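Local coordinates for cytoplasmic protein (PDB 7LPO) that probably hydrolyses steryl beta-glucosides, as a glycoside hydrolase family 5 sterylglucosidase of the fungus Cryptococcus neoformans, at residues A[266-278]-A[398-412]. Residues are numbered along the deposited sequence; the frame is centred on the assembly and turned at random.
Sequences WDSINEPGEGLIG and VDFVDDFWALHWLAY
Where strand 263-267 ends, Tyr412 OH gives a weak hydrogen bond to Asp267 O (2.7 Å), while its ring atom CE2 lies 3.8 Å from Ser268 CA. The Asp267 side chain leaves the backbone away from the helix, its OD2 salt-bridged to Arg100. Ser268 sets CB at the edge of the Trp409 indole, and its OG, near the Trp405 ring plane, donates to a water that also accepts from Trp405 NE1 (3.0 Å) and donates to Ile269 O. A second water joins Ile269 N to His408 NE2, whose ND1 is held by Gln237. Pro272 CG packs against the pyrrole side of Trp405, 3.8 Å from NE1. Glu274 CB lies 4.0 Å from the centroid of the Phe400 ring, almost on its normal, in a CH-pi contact, and its extended chain carries OE2 to a salt bridge with Arg433; Trp405 CB lies over the opposite face, offset toward the rim. With Ile277 CG1 beside the backbone N (chi1 -64°), CD1 meets the Phe400 edge while CG2 touches Phe404 CD2 (3.8 Å). Helix 400-419 thus backs a loop whose Asn270-Glu271-Pro272 matches the Asn-Glu-Pro signature after the fourth strand of family 5 TIM barrels; Glu271, hydrogen-bonded to bound Tris, is probably the acid/base.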
ATOM      1  N   TRP A 266       5.232   2.641  12.570  1.00 13.93           N
ATOM      2  CA  TRP A 266       4.909   1.373  11.937  1.00 13.95           C
ATOM      3  C   TRP A 266       3.490   1.427  11.392  1.00 16.05           C
ATOM      4  O   TRP A 266       2.568   1.859  12.092  1.00 13.97           O
ATOM      5  CB  TRP A 266       5.060   0.207  12.928  1.00 13.96           C
ATOM      6  CG  TRP A 266       6.467   0.038  13.410  1.00 14.29           C
ATOM      7  CD1 TRP A 266       7.131   0.848  14.277  1.00 13.93           C
ATOM      8  CD2 TRP A 266       7.382  -0.998  13.046  1.00 13.95           C
ATOM      9  NE1 TRP A 266       8.401   0.387  14.477  1.00 13.92           N
ATOM     10  CE2 TRP A 266       8.585  -0.748  13.733  1.00 13.93           C
ATOM     11  CE3 TRP A 266       7.299  -2.113  12.214  1.00 13.97           C
ATOM     12  CZ2 TRP A 266       9.700  -1.559  13.601  1.00 13.93           C
ATOM     13  CZ3 TRP A 266       8.404  -2.919  12.078  1.00 13.97           C
ATOM     14  CH2 TRP A 266       9.590  -2.645  12.776  1.00 14.57           C
ATOM     15  N   ASP A 267       3.335   1.013  10.135  1.00 17.67           N
ATOM     16  CA  ASP A 267       2.031   0.763   9.542  1.00 18.22           C
ATOM     17  C   ASP A 267       1.465  -0.544  10.090  1.00 17.14           C
ATOM     18  O   ASP A 267       2.199  -1.423  10.551  1.00 16.75           O
ATOM     19  CB  ASP A 267       2.142   0.683   8.019  1.00 20.31           C
ATOM     20  CG  ASP A 267       0.944   1.308   7.292  1.00 21.84           C
ATOM     21  OD1 ASP A 267      -0.126   1.509   7.909  1.00 21.24           O
ATOM     22  OD2 ASP A 267       1.082   1.596   6.083  1.00 22.39           O
ATOM     23  N   SER A 268       0.140  -0.664  10.048  1.00 19.86           N
ATOM     24  CA  SER A 268      -0.490  -1.931  10.385  1.00 19.73           C
ATOM     25  C   SER A 268      -0.511  -2.834   9.149  1.00 18.47           C
ATOM     26  O   SER A 268      -0.093  -2.445   8.056  1.00 14.50           O
ATOM     27  CB  SER A 268      -1.884  -1.703  10.965  1.00 21.85           C
ATOM     28  OG  SER A 268      -2.712  -0.987  10.087  1.00 22.91           O
ATOM     29  N   ILE A 269      -0.973  -4.071   9.330  1.00 14.14           N
ATOM     30  CA  ILE A 269      -0.924  -5.048   8.255  1.00 14.17           C
ATOM     31  C   ILE A 269      -1.552  -4.472   7.003  1.00 14.18           C
ATOM     32  O   ILE A 269      -2.661  -3.929   7.033  1.00 14.66           O
ATOM     33  CB  ILE A 269      -1.626  -6.344   8.689  1.00 14.21           C
ATOM     34  CG1 ILE A 269      -1.539  -7.381   7.570  1.00 14.24           C
ATOM     35  CG2 ILE A 269      -3.062  -6.093   9.065  1.00 14.23           C
ATOM     36  CD1 ILE A 269      -1.866  -8.792   8.046  1.00 14.28           C
ATOM     37  N   ASN A 270      -0.853  -4.619   5.887  1.00 14.18           N
ATOM     38  CA  ASN A 270      -1.253  -3.965   4.648  1.00 16.19           C
ATOM     39  C   ASN A 270      -2.534  -4.572   4.082  1.00 15.45           C
ATOM     40  O   ASN A 270      -2.679  -5.797   4.026  1.00 14.26           O
ATOM     41  CB  ASN A 270      -0.130  -4.079   3.621  1.00 14.54           C
ATOM     42  CG  ASN A 270      -0.443  -3.336   2.334  1.00 16.42           C
ATOM     43  OD1 ASN A 270      -0.443  -2.110   2.307  1.00 16.08           O
ATOM     44  ND2 ASN A 270      -0.716  -4.077   1.266  1.00 18.12           N
ATOM     45  N   GLU A 271      -3.468  -3.695   3.671  1.00 14.23           N
ATOM     46  CA  GLU A 271      -4.700  -4.028   2.951  1.00 14.27           C
ATOM     47  C   GLU A 271      -5.281  -5.377   3.346  1.00 14.31           C
ATOM     48  O   GLU A 271      -5.432  -6.273   2.505  1.00 14.35           O
ATOM     49  CB  GLU A 271      -4.432  -3.979   1.444  1.00 14.28           C
ATOM     50  CG  GLU A 271      -4.012  -2.580   0.991  1.00 18.29           C
ATOM     51  CD  GLU A 271      -3.995  -2.392  -0.513  1.00 21.82           C
ATOM     52  OE1 GLU A 271      -4.215  -3.383  -1.250  1.00 23.21           O
ATOM     53  OE2 GLU A 271      -3.753  -1.237  -0.949  1.00 21.30           O
ATOM     54  N   PRO A 272      -5.672  -5.530   4.600  1.00 15.37           N
ATOM     55  CA  PRO A 272      -6.075  -6.854   5.091  1.00 15.34           C
ATOM     56  C   PRO A 272      -7.352  -7.356   4.437  1.00 14.40           C
ATOM     57  O   PRO A 272      -8.295  -6.600   4.211  1.00 14.41           O
ATOM     58  CB  PRO A 272      -6.274  -6.624   6.592  1.00 17.70           C
ATOM     59  CG  PRO A 272      -6.583  -5.160   6.701  1.00 19.77           C
ATOM     60  CD  PRO A 272      -5.747  -4.491   5.639  1.00 17.49           C
ATOM     61  N   GLY A 273      -7.388  -8.657   4.154  1.00 15.71           N
ATOM     62  CA  GLY A 273      -8.589  -9.255   3.605  1.00 15.70           C
ATOM     63  C   GLY A 273      -9.659  -9.463   4.662  1.00 19.01           C
ATOM     64  O   GLY A 273      -9.375  -9.672   5.843  1.00 15.71           O
ATOM     65  N   GLU A 274     -10.914  -9.397   4.219  1.00 14.56           N
ATOM     66  CA  GLU A 274     -12.065  -9.578   5.095  1.00 16.95           C
ATOM     67  C   GLU A 274     -12.599 -11.003   5.055  1.00 15.58           C
ATOM     68  O   GLU A 274     -13.515 -11.333   5.815  1.00 14.68           O
ATOM     69  CB  GLU A 274     -13.186  -8.596   4.715  1.00 21.70           C
ATOM     70  CG  GLU A 274     -12.684  -7.211   4.320  1.00 28.98           C
ATOM     71  CD  GLU A 274     -13.784  -6.137   4.315  1.00 33.68           C
ATOM     72  OE1 GLU A 274     -13.450  -4.941   4.497  1.00 32.91           O
ATOM     73  OE2 GLU A 274     -14.976  -6.484   4.128  1.00 36.64           O
ATOM     74  N   GLY A 275     -12.052 -11.848   4.186  1.00 17.02           N
ATOM     75  CA  GLY A 275     -12.574 -13.192   4.029  1.00 15.90           C
ATOM     76  C   GLY A 275     -14.063 -13.201   3.771  1.00 15.91           C
ATOM     77  O   GLY A 275     -14.589 -12.422   2.973  1.00 18.07           O
ATOM     78  N   LEU A 276     -14.762 -14.094   4.456  1.00 14.83           N
ATOM     79  CA  LEU A 276     -16.208 -14.184   4.346  1.00 14.88           C
ATOM     80  C   LEU A 276     -16.931 -13.389   5.422  1.00 17.41           C
ATOM     81  O   LEU A 276     -18.164 -13.423   5.472  1.00 14.91           O
ATOM     82  CB  LEU A 276     -16.628 -15.646   4.406  1.00 15.92           C
ATOM     83  CG  LEU A 276     -16.209 -16.445   3.171  1.00 19.89           C
ATOM     84  CD1 LEU A 276     -16.427 -17.921   3.392  1.00 19.66           C
ATOM     85  CD2 LEU A 276     -16.975 -15.954   1.946  1.00 24.50           C
ATOM     86  N   ILE A 277     -16.197 -12.670   6.271  1.00 17.87           N
ATOM     87  CA  ILE A 277     -16.801 -11.997   7.412  1.00 17.20           C
ATOM     88  C   ILE A 277     -17.736 -10.904   6.920  1.00 18.82           C
ATOM     89  O   ILE A 277     -17.342 -10.033   6.134  1.00 19.02           O
ATOM     90  CB  ILE A 277     -15.720 -11.402   8.323  1.00 15.40           C
ATOM     91  CG1 ILE A 277     -14.838 -12.488   8.928  1.00 15.40           C
ATOM     92  CG2 ILE A 277     -16.364 -10.590   9.416  1.00 17.00           C
ATOM     93  CD1 ILE A 277     -13.507 -11.949   9.427  1.00 15.33           C
ATOM     94  N   GLY A 278     -18.972 -10.929   7.401  1.00 23.66           N
ATOM     95  CA  GLY A 278     -19.967  -9.979   6.967  1.00 23.00           C
ATOM     96  C   GLY A 278     -20.716 -10.372   5.720  1.00 23.28           C
ATOM     97  O   GLY A 278     -21.588  -9.615   5.284  1.00 23.18           O
ATOM     98  N   VAL A 398     -22.552  -8.426  12.508  1.00 32.06           N
ATOM     99  CA  VAL A 398     -21.145  -8.150  12.786  1.00 27.44           C
ATOM    100  C   VAL A 398     -20.627  -7.030  11.889  1.00 23.52           C
ATOM    101  O   VAL A 398     -21.127  -6.778  10.791  1.00 22.97           O
ATOM    102  CB  VAL A 398     -20.260  -9.409  12.621  1.00 26.93           C
ATOM    103  CG1 VAL A 398     -20.647 -10.494  13.626  1.00 28.15           C
ATOM    104  CG2 VAL A 398     -20.339  -9.920  11.185  1.00 25.95           C
ATOM    105  N   ASP A 399     -19.576  -6.372  12.368  1.00 24.11           N
ATOM    106  CA  ASP A 399     -18.854  -5.327  11.647  1.00 22.69           C
ATOM    107  C   ASP A 399     -17.394  -5.756  11.594  1.00 19.46           C
ATOM    108  O   ASP A 399     -16.724  -5.804  12.630  1.00 18.62           O
ATOM    109  CB  ASP A 399     -19.006  -3.980  12.351  1.00 29.56           C
ATOM    110  CG  ASP A 399     -18.355  -2.841  11.592  1.00 39.14           C
ATOM    111  OD1 ASP A 399     -17.310  -3.062  10.941  1.00 43.02           O
ATOM    112  OD2 ASP A 399     -18.892  -1.711  11.651  1.00 43.69           O
ATOM    113  N   PHE A 400     -16.897  -6.059  10.394  1.00 20.40           N
ATOM    114  CA  PHE A 400     -15.531  -6.561  10.279  1.00 19.47           C
ATOM    115  C   PHE A 400     -14.535  -5.602  10.917  1.00 18.57           C
ATOM    116  O   PHE A 400     -13.640  -6.027  11.659  1.00 18.55           O
ATOM    117  CB  PHE A 400     -15.168  -6.792   8.811  1.00 18.73           C
ATOM    118  CG  PHE A 400     -13.704  -7.049   8.586  1.00 16.99           C
ATOM    119  CD1 PHE A 400     -13.127  -8.218   9.019  1.00 18.39           C
ATOM    120  CD2 PHE A 400     -12.906  -6.110   7.964  1.00 18.00           C
ATOM    121  CE1 PHE A 400     -11.782  -8.464   8.824  1.00 18.39           C
ATOM    122  CE2 PHE A 400     -11.566  -6.341   7.774  1.00 18.07           C
ATOM    123  CZ  PHE A 400     -11.001  -7.528   8.213  1.00 18.46           C
ATOM    124  N   VAL A 401     -14.683  -4.303  10.652  1.00 17.19           N
ATOM    125  CA  VAL A 401     -13.671  -3.342  11.077  1.00 19.86           C
ATOM    126  C   VAL A 401     -13.708  -3.146  12.585  1.00 22.09           C
ATOM    127  O   VAL A 401     -12.657  -3.090  13.235  1.00 22.97           O
ATOM    128  CB  VAL A 401     -13.849  -2.002  10.340  1.00 18.68           C
ATOM    129  CG1 VAL A 401     -12.932  -0.951  10.937  1.00 19.39           C
ATOM    130  CG2 VAL A 401     -13.571  -2.166   8.868  1.00 18.39           C
ATOM    131  N   ASP A 402     -14.906  -3.036  13.169  1.00 27.22           N
ATOM    132  CA  ASP A 402     -14.987  -2.750  14.600  1.00 29.78           C
ATOM    133  C   ASP A 402     -14.797  -3.998  15.453  1.00 27.12           C
ATOM    134  O   ASP A 402     -14.251  -3.911  16.558  1.00 31.71           O
ATOM    135  CB  ASP A 402     -16.333  -2.115  14.972  1.00 35.93           C
ATOM    136  CG  ASP A 402     -16.701  -0.937  14.099  1.00 45.32           C
ATOM    137  OD1 ASP A 402     -15.791  -0.246  13.582  1.00 48.00           O
ATOM    138  OD2 ASP A 402     -17.919  -0.697  13.933  1.00 49.67           O
ATOM    139  N   ASP A 403     -15.260  -5.153  14.987  1.00 20.69           N
ATOM    140  CA  ASP A 403     -15.294  -6.336  15.833  1.00 21.41           C
ATOM    141  C   ASP A 403     -14.070  -7.228  15.692  1.00 21.84           C
ATOM    142  O   ASP A 403     -13.749  -7.959  16.635  1.00 23.91           O
ATOM    143  CB  ASP A 403     -16.534  -7.174  15.526  1.00 25.91           C
ATOM    144  CG  ASP A 403     -17.820  -6.403  15.728  1.00 31.87           C
ATOM    145  OD1 ASP A 403     -17.810  -5.445  16.534  1.00 34.23           O
ATOM    146  OD2 ASP A 403     -18.830  -6.751  15.071  1.00 32.87           O
ATOM    147  N   PHE A 404     -13.389  -7.205  14.546  1.00 18.63           N
ATOM    148  CA  PHE A 404     -12.316  -8.160  14.307  1.00 16.78           C
ATOM    149  C   PHE A 404     -11.016  -7.480  13.905  1.00 16.01           C
ATOM    150  O   PHE A 404      -9.955  -7.805  14.446  1.00 16.38           O
ATOM    151  CB  PHE A 404     -12.749  -9.165  13.240  1.00 14.94           C
ATOM    152  CG  PHE A 404     -13.928 -10.005  13.650  1.00 14.61           C
ATOM    153  CD1 PHE A 404     -13.829 -10.871  14.719  1.00 17.52           C
ATOM    154  CD2 PHE A 404     -15.130  -9.929  12.968  1.00 15.56           C
ATOM    155  CE1 PHE A 404     -14.902 -11.652  15.109  1.00 17.38           C
ATOM    156  CE2 PHE A 404     -16.219 -10.709  13.365  1.00 16.01           C
ATOM    157  CZ  PHE A 404     -16.092 -11.573  14.429  1.00 15.89           C
ATOM    158  N   TRP A 405     -11.073  -6.531  12.971  1.00 14.60           N
ATOM    159  CA  TRP A 405      -9.848  -5.832  12.601  1.00 14.38           C
ATOM    160  C   TRP A 405      -9.298  -5.034  13.780  1.00 14.34           C
ATOM    161  O   TRP A 405      -8.099  -5.082  14.077  1.00 14.31           O
ATOM    162  CB  TRP A 405     -10.078  -4.911  11.405  1.00 14.36           C
ATOM    163  CG  TRP A 405      -8.814  -4.195  11.070  1.00 14.32           C
ATOM    164  CD1 TRP A 405      -7.771  -4.666  10.320  1.00 14.30           C
ATOM    165  CD2 TRP A 405      -8.423  -2.904  11.523  1.00 14.28           C
ATOM    166  NE1 TRP A 405      -6.766  -3.736  10.263  1.00 14.26           N
ATOM    167  CE2 TRP A 405      -7.138  -2.647  11.001  1.00 15.32           C
ATOM    168  CE3 TRP A 405      -9.032  -1.936  12.323  1.00 15.32           C
ATOM    169  CZ2 TRP A 405      -6.462  -1.461  11.241  1.00 17.86           C
ATOM    170  CZ3 TRP A 405      -8.357  -0.751  12.554  1.00 16.91           C
ATOM    171  CH2 TRP A 405      -7.088  -0.525  12.015  1.00 18.10           C
ATOM    172  N   ALA A 406     -10.162  -4.287  14.467  1.00 14.48           N
ATOM    173  CA  ALA A 406      -9.689  -3.422  15.542  1.00 14.39           C
ATOM    174  C   ALA A 406      -9.059  -4.240  16.660  1.00 16.72           C
ATOM    175  O   ALA A 406      -8.051  -3.832  17.249  1.00 15.87           O
ATOM    176  CB  ALA A 406     -10.839  -2.569  16.074  1.00 14.41           C
ATOM    177  N   LEU A 407      -9.631  -5.410  16.952  1.00 16.85           N
ATOM    178  CA  LEU A 407      -9.076  -6.265  17.993  1.00 17.82           C
ATOM    179  C   LEU A 407      -7.675  -6.737  17.622  1.00 17.26           C
ATOM    180  O   LEU A 407      -6.771  -6.736  18.461  1.00 14.68           O
ATOM    181  CB  LEU A 407     -10.004  -7.454  18.230  1.00 23.38           C
ATOM    182  CG  LEU A 407      -9.659  -8.412  19.368  1.00 29.41           C
ATOM    183  CD1 LEU A 407      -9.415  -7.694  20.674  1.00 31.75           C
ATOM    184  CD2 LEU A 407     -10.799  -9.425  19.506  1.00 31.91           C
ATOM    185  N   HIS A 408      -7.472  -7.136  16.364  1.00 15.95           N
ATOM    186  CA  HIS A 408      -6.121  -7.462  15.916  1.00 15.37           C
ATOM    187  C   HIS A 408      -5.198  -6.257  16.065  1.00 17.25           C
ATOM    188  O   HIS A 408      -4.026  -6.399  16.435  1.00 15.67           O
ATOM    189  CB  HIS A 408      -6.134  -7.936  14.458  1.00 17.19           C
ATOM    190  CG  HIS A 408      -4.798  -7.837  13.787  1.00 14.75           C
ATOM    191  ND1 HIS A 408      -3.764  -8.709  14.053  1.00 14.75           N
ATOM    192  CD2 HIS A 408      -4.310  -6.936  12.903  1.00 16.68           C
ATOM    193  CE1 HIS A 408      -2.702  -8.356  13.350  1.00 14.72           C
ATOM    194  NE2 HIS A 408      -3.011  -7.292  12.635  1.00 14.70           N
ATOM    195  N   TRP A 409      -5.717  -5.060  15.784  1.00 14.25           N
ATOM    196  CA  TRP A 409      -4.873  -3.871  15.809  1.00 15.92           C
ATOM    197  C   TRP A 409      -4.413  -3.530  17.219  1.00 16.13           C
ATOM    198  O   TRP A 409      -3.295  -3.031  17.398  1.00 17.72           O
ATOM    199  CB  TRP A 409      -5.601  -2.677  15.203  1.00 14.20           C
ATOM    200  CG  TRP A 409      -4.753  -1.435  15.269  1.00 14.16           C
ATOM    201  CD1 TRP A 409      -3.827  -1.026  14.352  1.00 14.13           C
ATOM    202  CD2 TRP A 409      -4.720  -0.475  16.326  1.00 15.50           C
ATOM    203  NE1 TRP A 409      -3.234   0.136  14.766  1.00 14.10           N
ATOM    204  CE2 TRP A 409      -3.760   0.493  15.979  1.00 16.61           C
ATOM    205  CE3 TRP A 409      -5.408  -0.341  17.535  1.00 15.81           C
ATOM    206  CZ2 TRP A 409      -3.474   1.582  16.794  1.00 16.29           C
ATOM    207  CZ3 TRP A 409      -5.116   0.740  18.346  1.00 16.72           C
ATOM    208  CH2 TRP A 409      -4.163   1.688  17.971  1.00 17.21           C
ATOM    209  N   LEU A 410      -5.247  -3.787  18.230  1.00 16.09           N
ATOM    210  CA  LEU A 410      -4.817  -3.559  19.605  1.00 18.52           C
ATOM    211  C   LEU A 410      -3.612  -4.425  19.941  1.00 18.33           C
ATOM    212  O   LEU A 410      -2.605  -3.925  20.458  1.00 19.84           O
ATOM    213  CB  LEU A 410      -5.957  -3.834  20.580  1.00 20.73           C
ATOM    214  CG  LEU A 410      -7.219  -2.991  20.384  1.00 26.61           C
ATOM    215  CD1 LEU A 410      -8.341  -3.576  21.273  1.00 30.76           C
ATOM    216  CD2 LEU A 410      -7.015  -1.524  20.697  1.00 27.40           C
ATOM    217  N   ALA A 411      -3.701  -5.729  19.637  1.00 18.12           N
ATOM    218  CA  ALA A 411      -2.595  -6.653  19.882  1.00 18.84           C
ATOM    219  C   ALA A 411      -1.350  -6.253  19.101  1.00 18.87           C
ATOM    220  O   ALA A 411      -0.238  -6.241  19.644  1.00 21.79           O
ATOM    221  CB  ALA A 411      -3.007  -8.082  19.515  1.00 18.74           C
ATOM    222  N   TYR A 412      -1.514  -5.945  17.813  1.00 17.11           N
ATOM    223  CA  TYR A 412      -0.371  -5.550  16.995  1.00 15.17           C
ATOM    224  C   TYR A 412       0.278  -4.285  17.544  1.00 14.86           C
ATOM    225  O   TYR A 412       1.492  -4.243  17.769  1.00 14.09           O
ATOM    226  CB  TYR A 412      -0.814  -5.344  15.541  1.00 14.63           C
ATOM    227  CG  TYR A 412       0.265  -4.784  14.641  1.00 15.78           C
ATOM    228  CD1 TYR A 412       1.232  -5.609  14.099  1.00 14.79           C
ATOM    229  CD2 TYR A 412       0.324  -3.421  14.340  1.00 16.36           C
ATOM    230  CE1 TYR A 412       2.225  -5.114  13.280  1.00 15.11           C
ATOM    231  CE2 TYR A 412       1.330  -2.914  13.517  1.00 15.56           C
ATOM    232  CZ  TYR A 412       2.276  -3.775  12.994  1.00 16.15           C
ATOM    233  OH  TYR A 412       3.277  -3.311  12.167  1.00 18.05           O
TER
HETATM  234  O   HOH W   1      -4.228  -2.824   8.845  1.00 14.20           O
HETATM  235  O   HOH W   2      -1.435  -5.187  11.867  1.00 16.96           O